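Putative ABC transporter subunit, substrate-binding component (PDB 4EVQ) binds 4-hydroxybenzoate and probably serves as the substrate-binding component of an ABC transporter for aromatic compounds derived from lignin. Local coordinates at residues V155-K160 with D208-F213; I233-P238 with D254-V259. All coordinates share one frame; numbering follows the deposited sequence.

Interaction 1: V155-K160 with D208-F213; sequences VTVTWK and DCVYAF. With PHB (p-hydroxybenzoic acid), chain H.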
loop_
_atom_site.group_PDB
_atom_site.type_symbol
_atom_site.label_atom_id
_atom_site.label_comp_id
_atom_site.label_asym_id
_atom_site.label_seq_id
_atom_site.Cartn_x
_atom_site.Cartn_y
_atom_site.Cartn_z
ATOM N N VAL A 155 0.268 9.521 -21.107
ATOM C CA VAL A 155 -0.790 8.519 -21.209
ATOM C C VAL A 155 -0.771 7.708 -19.912
ATOM O O VAL A 155 0.303 7.406 -19.391
ATOM C CB VAL A 155 -0.550 7.560 -22.395
ATOM C CG1 VAL A 155 -1.511 6.352 -22.373
ATOM C CG2 VAL A 155 -0.666 8.296 -23.701
ATOM N N THR A 156 -1.955 7.378 -19.378
ATOM C CA THR A 156 -2.038 6.526 -18.197
ATOM C C THR A 156 -2.508 5.123 -18.584
ATOM O O THR A 156 -3.245 4.960 -19.587
ATOM C CB THR A 156 -2.968 7.068 -17.114
ATOM O OG1 THR A 156 -4.305 6.965 -17.555
ATOM C CG2 THR A 156 -2.640 8.495 -16.762
ATOM N N VAL A 157 -2.038 4.119 -17.861
ATOM C CA VAL A 157 -2.506 2.767 -18.090
ATOM C C VAL A 157 -2.589 2.048 -16.732
ATOM O O VAL A 157 -1.634 2.077 -15.937
ATOM C CB VAL A 157 -1.620 2.040 -19.117
ATOM C CG1 VAL A 157 -0.207 1.974 -18.691
ATOM C CG2 VAL A 157 -2.176 0.677 -19.434
ATOM N N THR A 158 -3.697 1.376 -16.507
ATOM C CA THR A 158 -3.900 0.700 -15.225
ATOM C C THR A 158 -5.030 -0.293 -15.366
ATOM O O THR A 158 -5.629 -0.426 -16.428
ATOM C CB THR A 158 -4.151 1.690 -14.060
ATOM O OG1 THR A 158 -4.082 0.983 -12.817
ATOM C CG2 THR A 158 -5.494 2.343 -14.169
ATOM N N TRP A 159 -5.309 -0.992 -14.276
ATOM C CA TRP A 159 -6.436 -1.895 -14.188
ATOM C C TRP A 159 -7.730 -1.140 -13.868
ATOM O O TRP A 159 -7.721 -0.138 -13.130
ATOM C CB TRP A 159 -6.188 -2.955 -13.102
ATOM C CG TRP A 159 -5.324 -4.099 -13.528
ATOM C CD1 TRP A 159 -5.422 -4.799 -14.698
ATOM C CD2 TRP A 159 -4.266 -4.704 -12.789
ATOM N NE1 TRP A 159 -4.528 -5.815 -14.706
ATOM C CE2 TRP A 159 -3.801 -5.799 -13.545
ATOM C CE3 TRP A 159 -3.707 -4.471 -11.536
ATOM C CZ2 TRP A 159 -2.772 -6.637 -13.104
ATOM C CZ3 TRP A 159 -2.730 -5.293 -11.095
ATOM C CH2 TRP A 159 -2.242 -6.351 -11.880
ATOM N N LYS A 160 -8.831 -1.655 -14.412
ATOM C CA LYS A 160 -10.141 -1.063 -14.268
ATOM C C LYS A 160 -10.795 -1.510 -12.936
ATOM O O LYS A 160 -11.672 -2.363 -12.881
ATOM C CB LYS A 160 -11.018 -1.388 -15.459
ATOM C CG LYS A 160 -12.314 -0.553 -15.493
ATOM C CD LYS A 160 -13.115 -0.647 -16.764
ATOM C CE LYS A 160 -14.414 0.133 -16.583
ATOM N NZ LYS A 160 -15.347 -0.483 -15.596
ATOM N N ASP A 208 5.120 11.989 -23.982
ATOM C CA ASP A 208 6.468 12.076 -23.459
ATOM C C ASP A 208 6.701 11.292 -22.171
ATOM O O ASP A 208 7.821 11.223 -21.670
ATOM C CB ASP A 208 6.950 13.529 -23.318
ATOM C CG ASP A 208 6.208 14.349 -22.277
ATOM O OD1 ASP A 208 5.395 13.827 -21.490
ATOM O OD2 ASP A 208 6.451 15.576 -22.184
ATOM N N CYS A 209 5.642 10.620 -21.715
ATOM C CA CYS A 209 5.763 9.717 -20.561
ATOM C C CYS A 209 4.506 8.864 -20.472
ATOM O O CYS A 209 3.446 9.192 -20.981
ATOM C CB CYS A 209 5.925 10.522 -19.249
ATOM S SG CYS A 209 4.593 11.709 -18.911
ATOM N N VAL A 210 4.657 7.783 -19.710
ATOM C CA VAL A 210 3.567 6.883 -19.352
ATOM C C VAL A 210 3.530 6.777 -17.832
ATOM O O VAL A 210 4.574 6.623 -17.189
ATOM C CB VAL A 210 3.754 5.506 -19.985
ATOM C CG1 VAL A 210 2.712 4.525 -19.456
ATOM C CG2 VAL A 210 3.657 5.601 -21.508
ATOM N N TYR A 211 2.322 6.890 -17.298
ATOM C CA TYR A 211 2.046 6.651 -15.880
ATOM C C TYR A 211 1.262 5.350 -15.772
ATOM O O TYR A 211 0.183 5.248 -16.336
ATOM C CB TYR A 211 1.209 7.791 -15.315
ATOM C CG TYR A 211 0.700 7.636 -13.891
ATOM C CD1 TYR A 211 1.489 7.993 -12.824
ATOM C CD2 TYR A 211 -0.583 7.200 -13.624
ATOM C CE1 TYR A 211 1.008 7.895 -11.535
ATOM C CE2 TYR A 211 -1.073 7.088 -12.330
ATOM C CZ TYR A 211 -0.284 7.463 -11.312
ATOM O OH TYR A 211 -0.766 7.415 -10.001
ATOM N N ALA A 212 1.799 4.375 -15.032
ATOM C CA ALA A 212 1.162 3.069 -14.906
ATOM C C ALA A 212 1.030 2.663 -13.452
ATOM O O ALA A 212 1.953 2.811 -12.662
ATOM C CB ALA A 212 1.963 2.007 -15.661
ATOM N N PHE A 213 -0.127 2.097 -13.161
ATOM C CA PHE A 213 -0.315 1.392 -11.896
ATOM C C PHE A 213 -0.653 -0.060 -12.183
ATOM O O PHE A 213 -1.732 -0.371 -12.746
ATOM C CB PHE A 213 -1.365 1.987 -10.939
ATOM C CG PHE A 213 -1.758 1.003 -9.821
ATOM C CD1 PHE A 213 -0.830 0.616 -8.894
ATOM C CD2 PHE A 213 -3.009 0.408 -9.785
ATOM C CE1 PHE A 213 -1.124 -0.344 -7.932
ATOM C CE2 PHE A 213 -3.301 -0.584 -8.820
ATOM C CZ PHE A 213 -2.343 -0.941 -7.908
HETATM C "C1'" PHB H . -5.326 -1.437 -3.906
HETATM O "O1'" PHB H . -6.211 -2.109 -4.484
HETATM O "O2'" PHB H . -5.607 -0.493 -3.067
HETATM C C1 PHB H . -3.886 -1.680 -4.131
HETATM C C2 PHB H . -3.467 -2.936 -4.571
HETATM C C3 PHB H . -2.120 -3.166 -4.802
HETATM C C4 PHB H . -1.224 -2.166 -4.615
HETATM C C5 PHB H . -1.612 -0.920 -4.157
HETATM C C6 PHB H . -2.939 -0.703 -3.934
HETATM O O4 PHB H . 0.088 -2.369 -4.838
#
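T156 pairs with Y211, and V157 with A212, where two neighbouring strands run parallel. They lie in the sheet of one α/β lobe of a periplasmic binding protein of the leucine-binding family. Four backbone hydrogen bonds join them; V157 N to Y211 O measures 2.9 Å.

Packing is close on both faces. On one, V157 CG1 sits 3.7 Å from A212 CB and 4.0 Å from V210 CG1. It reaches them because chi1 (59°) places it between the backbone N and the carbonyl carbon. The other face carries T156, T158, Y211 and F213 and is covered by helix 162-177, whose F171 stacks with the Y211 ring. There T156 CG2 approaches Y211 CD2 obliquely at 4.0 Å, while T156 OG1 is bonded to D185.

The backbone pairing slackens toward the C-terminal ends. W159 N and F213 O are 3.9 Å apart, and the chain then leads out to the exposed K160. The W159 indole donates from NE1 to D192 O.

F213 brings this end of the sheet to the ligand. The edge of its ring faces p-hydroxybenzoate, with F213 CZ 3.7 Å from C4 of the ligand. With an alanine here, the ligand ring would lose the edge contact from CZ, which would probably open a gap and leave p-hydroxybenzoate less firmly placed. Y161, S92, S215 and G115 are also hydrogen-bonded to the ligand. T158 OG1 likewise lies at the edge of the F213 ring, 3.3 Å from CD2. With OG1 anti to the T158 backbone N (chi1 -169°), this hydroxyl donates a 2.7 Å hydrogen bond to F213 O, from 19° off the carbonyl plane.

Interaction 2: I233-P238 with D254-V259; sequences IPLWGP and DGIKTV. With GOL (glycerol), chain I.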
loop_
_atom_site.group_PDB
_atom_site.type_symbol
_atom_site.label_atom_id
_atom_site.label_comp_id
_atom_site.label_asym_id
_atom_site.label_seq_id
_atom_site.Cartn_x
_atom_site.Cartn_y
_atom_site.Cartn_z
ATOM N N ILE A 233 10.041 5.974 -24.542
ATOM C CA ILE A 233 9.206 6.845 -23.712
ATOM C C ILE A 233 9.392 6.438 -22.221
ATOM O O ILE A 233 9.287 5.260 -21.886
ATOM C CB ILE A 233 7.683 6.683 -24.064
ATOM C CG1 ILE A 233 7.410 7.097 -25.502
ATOM C CG2 ILE A 233 6.804 7.505 -23.103
ATOM C CD1 ILE A 233 6.057 6.548 -26.044
ATOM N N PRO A 234 9.687 7.382 -21.352
ATOM C CA PRO A 234 9.944 6.996 -19.949
ATOM C C PRO A 234 8.683 6.580 -19.224
ATOM O O PRO A 234 7.631 7.174 -19.334
ATOM C CB PRO A 234 10.481 8.256 -19.323
ATOM C CG PRO A 234 10.004 9.362 -20.156
ATOM C CD PRO A 234 9.915 8.824 -21.570
ATOM N N LEU A 235 8.865 5.494 -18.476
ATOM C CA LEU A 235 7.827 4.891 -17.624
ATOM C C LEU A 235 7.965 5.379 -16.199
ATOM O O LEU A 235 9.036 5.335 -15.592
ATOM C CB LEU A 235 7.939 3.388 -17.733
ATOM C CG LEU A 235 6.931 2.571 -16.874
ATOM C CD1 LEU A 235 5.508 2.911 -17.305
ATOM C CD2 LEU A 235 7.177 1.105 -17.046
ATOM N N TRP A 236 6.822 5.780 -15.683
ATOM C CA TRP A 236 6.640 6.229 -14.313
ATOM C C TRP A 236 5.438 5.541 -13.677
ATOM O O TRP A 236 4.549 5.084 -14.354
ATOM C CB TRP A 236 6.310 7.713 -14.326
ATOM C CG TRP A 236 7.437 8.676 -14.555
ATOM C CD1 TRP A 236 8.082 8.933 -15.733
ATOM C CD2 TRP A 236 8.027 9.512 -13.574
ATOM N NE1 TRP A 236 9.054 9.897 -15.532
ATOM C CE2 TRP A 236 9.041 10.268 -14.219
ATOM C CE3 TRP A 236 7.807 9.697 -12.215
ATOM C CZ2 TRP A 236 9.806 11.197 -13.544
ATOM C CZ3 TRP A 236 8.593 10.624 -11.546
ATOM C CH2 TRP A 236 9.552 11.386 -12.224
ATOM N N GLY A 237 5.420 5.510 -12.348
ATOM C CA GLY A 237 4.214 5.101 -11.642
ATOM C C GLY A 237 4.390 5.288 -10.165
ATOM O O GLY A 237 5.458 5.599 -9.686
ATOM N N PRO A 238 3.308 5.084 -9.422
ATOM C CA PRO A 238 3.490 4.861 -7.987
ATOM C C PRO A 238 4.383 3.653 -7.777
ATOM O O PRO A 238 4.440 2.771 -8.603
ATOM C CB PRO A 238 2.062 4.608 -7.501
ATOM C CG PRO A 238 1.400 3.904 -8.698
ATOM C CD PRO A 238 2.004 4.611 -9.910
ATOM N N ASP A 254 15.425 -1.206 -15.568
ATOM C CA ASP A 254 16.335 -0.128 -15.288
ATOM C C ASP A 254 15.793 1.157 -15.884
ATOM O O ASP A 254 15.387 1.216 -17.048
ATOM C CB ASP A 254 17.726 -0.395 -15.862
ATOM C CG ASP A 254 18.569 -1.398 -15.039
ATOM O OD1 ASP A 254 18.394 -1.465 -13.798
ATOM O OD2 ASP A 254 19.504 -2.005 -15.660
ATOM N N GLY A 255 15.808 2.190 -15.057
ATOM C CA GLY A 255 15.424 3.533 -15.428
ATOM C C GLY A 255 13.974 3.910 -15.148
ATOM O O GLY A 255 13.598 5.058 -15.297
ATOM N N ILE A 256 13.159 2.951 -14.720
ATOM C CA ILE A 256 11.790 3.293 -14.349
ATOM C C ILE A 256 11.817 4.213 -13.132
ATOM O O ILE A 256 12.546 3.961 -12.177
ATOM C CB ILE A 256 10.950 2.007 -14.053
ATOM C CG1 ILE A 256 10.793 1.173 -15.332
ATOM C CG2 ILE A 256 9.587 2.372 -13.459
ATOM C CD1 ILE A 256 10.148 -0.144 -15.050
ATOM N N LYS A 257 11.004 5.254 -13.169
ATOM C CA LYS A 257 10.927 6.215 -12.085
ATOM C C LYS A 257 9.610 5.997 -11.333
ATOM O O LYS A 257 8.565 5.815 -11.920
ATOM C CB LYS A 257 10.942 7.628 -12.634
ATOM C CG LYS A 257 12.264 7.989 -13.288
ATOM C CD LYS A 257 13.049 8.880 -12.424
ATOM C CE LYS A 257 14.446 9.180 -12.941
ATOM N NZ LYS A 257 14.532 9.667 -14.310
ATOM N N THR A 258 9.674 6.028 -10.005
ATOM C CA THR A 258 8.479 5.869 -9.198
ATOM C C THR A 258 8.518 6.793 -8.000
ATOM O O THR A 258 9.553 7.326 -7.621
ATOM C CB THR A 258 8.252 4.416 -8.695
ATOM O OG1 THR A 258 9.304 4.010 -7.824
ATOM C CG2 THR A 258 8.131 3.418 -9.817
ATOM N N VAL A 259 7.341 7.007 -7.424
ATOM C CA VAL A 259 7.220 7.724 -6.161
ATOM C C VAL A 259 6.598 6.784 -5.134
ATOM O O VAL A 259 5.595 6.120 -5.427
ATOM C CB VAL A 259 6.403 9.002 -6.338
ATOM C CG1 VAL A 259 6.055 9.612 -5.000
ATOM C CG2 VAL A 259 7.168 10.018 -7.208
HETATM C C1 GOL I . 12.053 0.753 -18.887
HETATM O O1 GOL I . 11.317 0.729 -20.074
HETATM C C2 GOL I . 12.439 2.172 -18.577
HETATM O O2 GOL I . 13.748 2.381 -19.006
HETATM C C3 GOL I . 11.442 3.059 -19.287
HETATM O O3 GOL I . 11.392 4.187 -18.517
HETATM O O HOH W 1 11.495 6.496 -16.415
#
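The indole of W236 carries K257 CB over one face. The CB lies 3.5 Å from the centroid of the six-membered ring and only 10° off its normal, a CH-pi contact. A bend at chi2 (-105°) carries K257 CD along the ring, so that CG and CD both lie near W236 CZ2. CE and NZ lie farther from the ring. A145 and M146 of helix 135-148, L151 and L347 also pack on W236.

These residues belong to a beta-alpha-beta unit: strand 235-238, the short helix 246-249, and strand 257-260 beside the first and parallel to it. Three backbone hydrogen bonds pair the strands. K257 N to L235 O is nearly straight, at 3.1 Å. G237 N then donates to K257 O, and V259 N to G237 O.

Away from the indole, L235 and I256 lie side by side, with L235 CD2 3.8 Å from I256 CD1. T258 CB comes 3.2 Å from G237 O, while T258 OG1 is bonded to R348.

At the start of the strands a glycerol, probably from the crystallisation liquor, spans the two segments. Its O3 accepts an almost linear bond of 2.8 Å from L235 N, and its O2 donates to D254 O. A water lies within hydrogen-bonding distance of L235 O, G255 O and glycerol O3, and can donate to two of them at a time. The water O is 3.1 Å from glycerol O3.

How the interactions relate
Interactions 1 and 2 lie in one sheet, on either side of the pairing between strands 209-213 and 235-238; their centres are about 10 Å apart. The four strands run in the order 153-159, 209-213, 235-238, 257-260. W236 makes the join through its backbone: W236 N is 2.8 Å from V210 O, and W236 O is 2.9 Å from A212 N, both probable hydrogen bonds. P238 has no backbone N-H; its CD packs 3.3 Å from A212 O instead. The pocket lies at the C-terminal ends of these strands. F213 of interaction 1 lines it directly and is touched by P238. The P238 side chain of interaction 2 stays about 7 Å from the bound p-hydroxybenzoate.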